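Local coordinates for protein probable arylamine n-acetyl transferase (PDB 4GUZ) that probably transfers an acetyl group from acetyl-coenzyme A to arylamines, as an arylamine N-acetyltransferase of a pathogenic mycobacterium, at residues Met7-Leu19 with Val83-Phe97. Residues are numbered along the deposited sequence; the frame is centred on the assembly and turned at random.
Sequences MWNGDELQLDEYL and VALFGAVLQRLGFDF
Trp-8, Leu-13, Leu-15 and Tyr-18 make a largely apolar contact between the N-terminal segment, an arm leading into helix 15-21, and one side of helix 79-92, in the N-terminal helical region of the arylamine N-acetyltransferase fold. If Cys-79 is the catalytic cysteine, as its Cys-His-Asp arrangement with His-116 and Asp-131 suggests, the helix being covered is the one that begins with it. At one end the Trp-8 indole, buried and also touching Pro-198 and Tyr-201 of helix 198-210, receives over one face the edge of Phe-97, from the start of strand 96-104, ring planes 50° apart. A water joins Trp-8 O to Ala-84 O, donating to both. Gly-10 CA lies 3.6 Å from Ala-88 O, the close passage of the two backbones.

In the first turns of helix 15-21, Tyr-18 takes Val-89 CG2 over its ring centre, a CH-pi contact of 3.5 Å to the centroid, while Leu-85 CD2 meets the ring edge; its hydroxyl is hydrogen-bonded to His-42 ND1. Leu-13 packs beside it, CD2 against Val-89 CG2 at 3.7 Å and CD1 against Leu-85 CD1.

Bends at chi2 and chi3 (-69° and -83°) lay the Arg-92 guanidinium against the arm, with Leu-15 CB over one face. Gly-10 O already takes Leu-13 N within the turn and receives Arg-92 NH1 from the opposite face of its carbonyl plane. The same NH1 clamps both ends of the short turn, giving a fairly straight bond to Gly-10 O and a more bent one to Leu-13 O, each 2.9 Å long.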
loop_
_atom_site.group_PDB
_atom_site.type_symbol
_atom_site.label_atom_id
_atom_site.label_comp_id
_atom_site.label_asym_id
_atom_site.label_seq_id
_atom_site.Cartn_x
_atom_site.Cartn_y
_atom_site.Cartn_z
ATOM N N MET A 7 -13.037 16.744 0.771
ATOM C CA MET A 7 -12.195 16.028 -0.199
ATOM C C MET A 7 -11.811 14.596 0.215
ATOM O O MET A 7 -12.110 13.647 -0.514
ATOM C CB MET A 7 -10.920 16.850 -0.489
ATOM C CG MET A 7 -9.996 16.219 -1.524
ATOM S SD MET A 7 -9.788 17.244 -2.991
ATOM C CE MET A 7 -11.044 16.593 -4.013
ATOM N N TRP A 8 -11.178 14.446 1.375
ATOM C CA TRP A 8 -10.696 13.152 1.838
ATOM C C TRP A 8 -11.648 12.476 2.831
ATOM O O TRP A 8 -11.316 11.414 3.348
ATOM C CB TRP A 8 -9.306 13.337 2.458
ATOM C CG TRP A 8 -8.314 13.857 1.460
ATOM C CD1 TRP A 8 -7.985 15.159 1.239
ATOM C CD2 TRP A 8 -7.597 13.090 0.481
ATOM N NE1 TRP A 8 -7.079 15.251 0.204
ATOM C CE2 TRP A 8 -6.814 13.996 -0.271
ATOM C CE3 TRP A 8 -7.496 11.719 0.200
ATOM C CZ2 TRP A 8 -5.962 13.577 -1.302
ATOM C CZ3 TRP A 8 -6.635 11.303 -0.807
ATOM C CH2 TRP A 8 -5.880 12.225 -1.545
ATOM N N ASN A 9 -12.826 13.074 3.080
ATOM C CA ASN A 9 -13.858 12.572 4.005
ATOM C C ASN A 9 -13.326 12.238 5.405
ATOM O O ASN A 9 -13.686 11.200 5.977
ATOM C CB ASN A 9 -14.596 11.379 3.408
ATOM C CG ASN A 9 -15.711 11.800 2.502
ATOM O OD1 ASN A 9 -16.786 12.210 2.957
ATOM N ND2 ASN A 9 -15.465 11.745 1.204
ATOM N N GLY A 10 -12.534 13.153 5.966
ATOM C CA GLY A 10 -11.978 13.024 7.312
ATOM C C GLY A 10 -13.030 12.823 8.396
ATOM O O GLY A 10 -12.857 11.994 9.300
ATOM N N ASP A 11 -14.156 13.547 8.279
ATOM C CA ASP A 11 -15.265 13.521 9.233
ATOM C C ASP A 11 -15.991 12.173 9.297
ATOM O O ASP A 11 -16.576 11.866 10.333
ATOM C CB ASP A 11 -16.272 14.638 8.900
ATOM C CG ASP A 11 -15.814 16.032 9.301
ATOM O OD1 ASP A 11 -14.841 16.140 10.091
ATOM O OD2 ASP A 11 -16.456 17.017 8.865
ATOM N N GLU A 12 -15.949 11.371 8.219
ATOM C CA GLU A 12 -16.620 10.060 8.175
ATOM C C GLU A 12 -15.763 8.949 8.808
ATOM O O GLU A 12 -16.244 7.831 9.002
ATOM C CB GLU A 12 -16.991 9.682 6.739
ATOM C CG GLU A 12 -18.122 10.514 6.162
ATOM C CD GLU A 12 -18.770 9.906 4.935
ATOM O OE1 GLU A 12 -20.014 9.760 4.940
ATOM O OE2 GLU A 12 -18.037 9.559 3.980
ATOM N N LEU A 13 -14.498 9.255 9.110
ATOM C CA LEU A 13 -13.597 8.293 9.722
ATOM C C LEU A 13 -13.877 8.146 11.216
ATOM O O LEU A 13 -14.110 9.143 11.913
ATOM C CB LEU A 13 -12.130 8.725 9.504
ATOM C CG LEU A 13 -11.040 7.880 10.195
ATOM C CD1 LEU A 13 -10.673 6.666 9.360
ATOM C CD2 LEU A 13 -9.835 8.711 10.499
ATOM N N GLN A 14 -13.797 6.898 11.708
ATOM C CA GLN A 14 -13.880 6.585 13.133
ATOM C C GLN A 14 -12.446 6.720 13.648
ATOM O O GLN A 14 -11.704 5.738 13.681
ATOM C CB GLN A 14 -14.481 5.170 13.353
ATOM C CG GLN A 14 -15.971 5.039 13.017
ATOM C CD GLN A 14 -16.854 5.990 13.791
ATOM O OE1 GLN A 14 -16.799 6.078 15.025
ATOM N NE2 GLN A 14 -17.672 6.740 13.073
ATOM N N LEU A 15 -12.034 7.966 13.955
ATOM C CA LEU A 15 -10.675 8.340 14.349
ATOM C C LEU A 15 -10.100 7.515 15.503
ATOM O O LEU A 15 -8.998 6.993 15.332
ATOM C CB LEU A 15 -10.575 9.844 14.685
ATOM C CG LEU A 15 -9.170 10.398 15.002
ATOM C CD1 LEU A 15 -8.273 10.400 13.763
ATOM C CD2 LEU A 15 -9.258 11.802 15.568
ATOM N N ASP A 16 -10.819 7.382 16.657
ATOM C CA ASP A 16 -10.316 6.634 17.827
ATOM C C ASP A 16 -10.159 5.157 17.521
ATOM O O ASP A 16 -9.201 4.538 17.972
ATOM C CB ASP A 16 -11.240 6.799 19.053
ATOM C CG ASP A 16 -11.315 8.205 19.628
ATOM O OD1 ASP A 16 -10.297 8.935 19.558
ATOM O OD2 ASP A 16 -12.376 8.556 20.193
ATOM N N GLU A 17 -11.111 4.595 16.768
ATOM C CA GLU A 17 -11.122 3.188 16.370
ATOM C C GLU A 17 -9.919 2.864 15.472
ATOM O O GLU A 17 -9.270 1.833 15.655
ATOM C CB GLU A 17 -12.423 2.875 15.642
ATOM C CG GLU A 17 -12.715 1.393 15.557
ATOM C CD GLU A 17 -13.870 1.011 14.656
ATOM O OE1 GLU A 17 -14.713 1.878 14.323
ATOM O OE2 GLU A 17 -13.942 -0.187 14.308
ATOM N N TYR A 18 -9.632 3.753 14.513
ATOM C CA TYR A 18 -8.504 3.575 13.603
ATOM C C TYR A 18 -7.199 3.604 14.392
ATOM O O TYR A 18 -6.351 2.738 14.177
ATOM C CB TYR A 18 -8.506 4.646 12.478
ATOM C CG TYR A 18 -7.212 4.658 11.682
ATOM C CD1 TYR A 18 -7.062 3.867 10.546
ATOM C CD2 TYR A 18 -6.112 5.397 12.113
ATOM C CE1 TYR A 18 -5.856 3.823 9.850
ATOM C CE2 TYR A 18 -4.891 5.335 11.443
ATOM C CZ TYR A 18 -4.781 4.572 10.292
ATOM O OH TYR A 18 -3.593 4.522 9.616
ATOM N N LEU A 19 -7.034 4.598 15.292
ATOM C CA LEU A 19 -5.792 4.766 16.056
ATOM C C LEU A 19 -5.548 3.605 17.017
ATOM O O LEU A 19 -4.400 3.201 17.184
ATOM C CB LEU A 19 -5.757 6.107 16.798
ATOM C CG LEU A 19 -5.803 7.353 15.891
ATOM C CD1 LEU A 19 -6.007 8.637 16.715
ATOM C CD2 LEU A 19 -4.550 7.474 15.034
ATOM N N VAL A 83 -4.697 4.302 0.913
ATOM C CA VAL A 83 -4.549 5.766 0.730
ATOM C C VAL A 83 -5.858 6.493 1.155
ATOM O O VAL A 83 -5.770 7.532 1.815
ATOM C CB VAL A 83 -4.070 6.148 -0.694
ATOM C CG1 VAL A 83 -4.328 7.622 -1.012
ATOM C CG2 VAL A 83 -2.588 5.841 -0.847
ATOM N N ALA A 84 -7.049 5.922 0.857
ATOM C CA ALA A 84 -8.319 6.539 1.291
ATOM C C ALA A 84 -8.332 6.668 2.819
ATOM O O ALA A 84 -8.580 7.751 3.339
ATOM C CB ALA A 84 -9.516 5.711 0.812
ATOM N N LEU A 85 -7.960 5.587 3.532
ATOM C CA LEU A 85 -7.937 5.566 4.977
ATOM C C LEU A 85 -6.882 6.485 5.543
ATOM O O LEU A 85 -7.175 7.248 6.459
ATOM C CB LEU A 85 -7.712 4.130 5.481
ATOM C CG LEU A 85 -8.240 3.787 6.868
ATOM C CD1 LEU A 85 -9.766 3.919 6.929
ATOM C CD2 LEU A 85 -7.895 2.346 7.211
ATOM N N PHE A 86 -5.660 6.440 4.996
ATOM C CA PHE A 86 -4.576 7.251 5.532
ATOM C C PHE A 86 -4.816 8.713 5.252
ATOM O O PHE A 86 -4.585 9.529 6.146
ATOM C CB PHE A 86 -3.216 6.791 4.997
ATOM C CG PHE A 86 -2.038 7.179 5.867
ATOM C CD1 PHE A 86 -1.764 6.490 7.043
ATOM C CD2 PHE A 86 -1.150 8.174 5.463
ATOM C CE1 PHE A 86 -0.678 6.854 7.851
ATOM C CE2 PHE A 86 -0.056 8.531 6.265
ATOM C CZ PHE A 86 0.183 7.852 7.445
ATOM N N GLY A 87 -5.360 9.018 4.066
ATOM C CA GLY A 87 -5.724 10.367 3.657
ATOM C C GLY A 87 -6.758 10.961 4.585
ATOM O O GLY A 87 -6.641 12.122 4.990
ATOM N N ALA A 88 -7.744 10.136 4.980
ATOM C CA ALA A 88 -8.797 10.540 5.918
ATOM C C ALA A 88 -8.207 10.848 7.280
ATOM O O ALA A 88 -8.615 11.832 7.889
ATOM C CB ALA A 88 -9.848 9.452 6.041
ATOM N N VAL A 89 -7.239 10.032 7.748
ATOM C CA VAL A 89 -6.565 10.236 9.045
ATOM C C VAL A 89 -5.763 11.534 9.004
ATOM O O VAL A 89 -5.890 12.337 9.926
ATOM C CB VAL A 89 -5.669 9.046 9.497
ATOM C CG1 VAL A 89 -5.115 9.272 10.904
ATOM C CG2 VAL A 89 -6.432 7.734 9.456
ATOM N N LEU A 90 -4.942 11.748 7.936
ATOM C CA LEU A 90 -4.102 12.947 7.811
ATOM C C LEU A 90 -4.962 14.221 7.867
ATOM O O LEU A 90 -4.586 15.193 8.539
ATOM C CB LEU A 90 -3.266 12.908 6.514
ATOM C CG LEU A 90 -2.162 11.833 6.431
ATOM C CD1 LEU A 90 -1.436 11.888 5.086
ATOM C CD2 LEU A 90 -1.182 11.911 7.605
ATOM N N GLN A 91 -6.136 14.174 7.220
ATOM C CA GLN A 91 -7.113 15.265 7.173
ATOM C C GLN A 91 -7.668 15.574 8.568
ATOM O O GLN A 91 -7.743 16.751 8.940
ATOM C CB GLN A 91 -8.253 14.890 6.209
ATOM C CG GLN A 91 -9.384 15.920 6.064
ATOM C CD GLN A 91 -8.939 17.224 5.456
ATOM O OE1 GLN A 91 -8.976 18.275 6.105
ATOM N NE2 GLN A 91 -8.503 17.186 4.200
ATOM N N ARG A 92 -8.060 14.531 9.335
ATOM C CA ARG A 92 -8.622 14.702 10.678
ATOM C C ARG A 92 -7.622 15.244 11.673
ATOM O O ARG A 92 -8.014 15.956 12.592
ATOM C CB ARG A 92 -9.162 13.378 11.225
ATOM C CG ARG A 92 -10.599 13.145 10.873
ATOM C CD ARG A 92 -11.583 14.085 11.577
ATOM N NE ARG A 92 -11.925 13.627 12.923
ATOM C CZ ARG A 92 -12.737 12.608 13.186
ATOM N NH1 ARG A 92 -13.278 11.905 12.197
ATOM N NH2 ARG A 92 -12.996 12.269 14.438
ATOM N N LEU A 93 -6.341 14.883 11.521
ATOM C CA LEU A 93 -5.314 15.306 12.463
ATOM C C LEU A 93 -4.701 16.676 12.096
ATOM O O LEU A 93 -3.848 17.183 12.823
ATOM C CB LEU A 93 -4.238 14.223 12.621
ATOM C CG LEU A 93 -4.684 12.875 13.230
ATOM C CD1 LEU A 93 -3.484 12.098 13.692
ATOM C CD2 LEU A 93 -5.646 13.070 14.421
ATOM N N GLY A 94 -5.181 17.271 11.011
ATOM C CA GLY A 94 -4.774 18.603 10.570
ATOM C C GLY A 94 -3.428 18.734 9.886
ATOM O O GLY A 94 -2.779 19.777 10.019
ATOM N N PHE A 95 -2.986 17.683 9.152
ATOM C CA PHE A 95 -1.735 17.762 8.386
ATOM C C PHE A 95 -1.981 18.463 7.057
ATOM O O PHE A 95 -3.097 18.404 6.536
ATOM C CB PHE A 95 -1.158 16.349 8.116
ATOM C CG PHE A 95 -0.533 15.628 9.286
ATOM C CD1 PHE A 95 0.831 15.741 9.546
ATOM C CD2 PHE A 95 -1.297 14.801 10.104
ATOM C CE1 PHE A 95 1.423 15.026 10.592
ATOM C CE2 PHE A 95 -0.712 14.102 11.163
ATOM C CZ PHE A 95 0.643 14.213 11.404
ATOM N N ASP A 96 -0.946 19.140 6.514
ATOM C CA ASP A 96 -0.963 19.768 5.186
ATOM C C ASP A 96 -0.446 18.700 4.224
ATOM O O ASP A 96 0.735 18.356 4.271
ATOM C CB ASP A 96 -0.093 21.046 5.167
ATOM C CG ASP A 96 0.042 21.764 3.825
ATOM O OD1 ASP A 96 -0.691 21.400 2.870
ATOM O OD2 ASP A 96 0.857 22.712 3.736
ATOM N N PHE A 97 -1.329 18.112 3.419
ATOM C CA PHE A 97 -0.902 17.004 2.552
ATOM C C PHE A 97 -1.623 16.991 1.213
ATOM O O PHE A 97 -2.648 17.654 1.020
ATOM C CB PHE A 97 -1.129 15.651 3.281
ATOM C CG PHE A 97 -2.571 15.195 3.306
ATOM C CD1 PHE A 97 -3.041 14.264 2.383
ATOM C CD2 PHE A 97 -3.471 15.724 4.233
ATOM C CE1 PHE A 97 -4.380 13.874 2.381
ATOM C CE2 PHE A 97 -4.808 15.332 4.232
ATOM C CZ PHE A 97 -5.254 14.407 3.307
HETATM O O HOH W 1 -9.765 9.818 2.059
#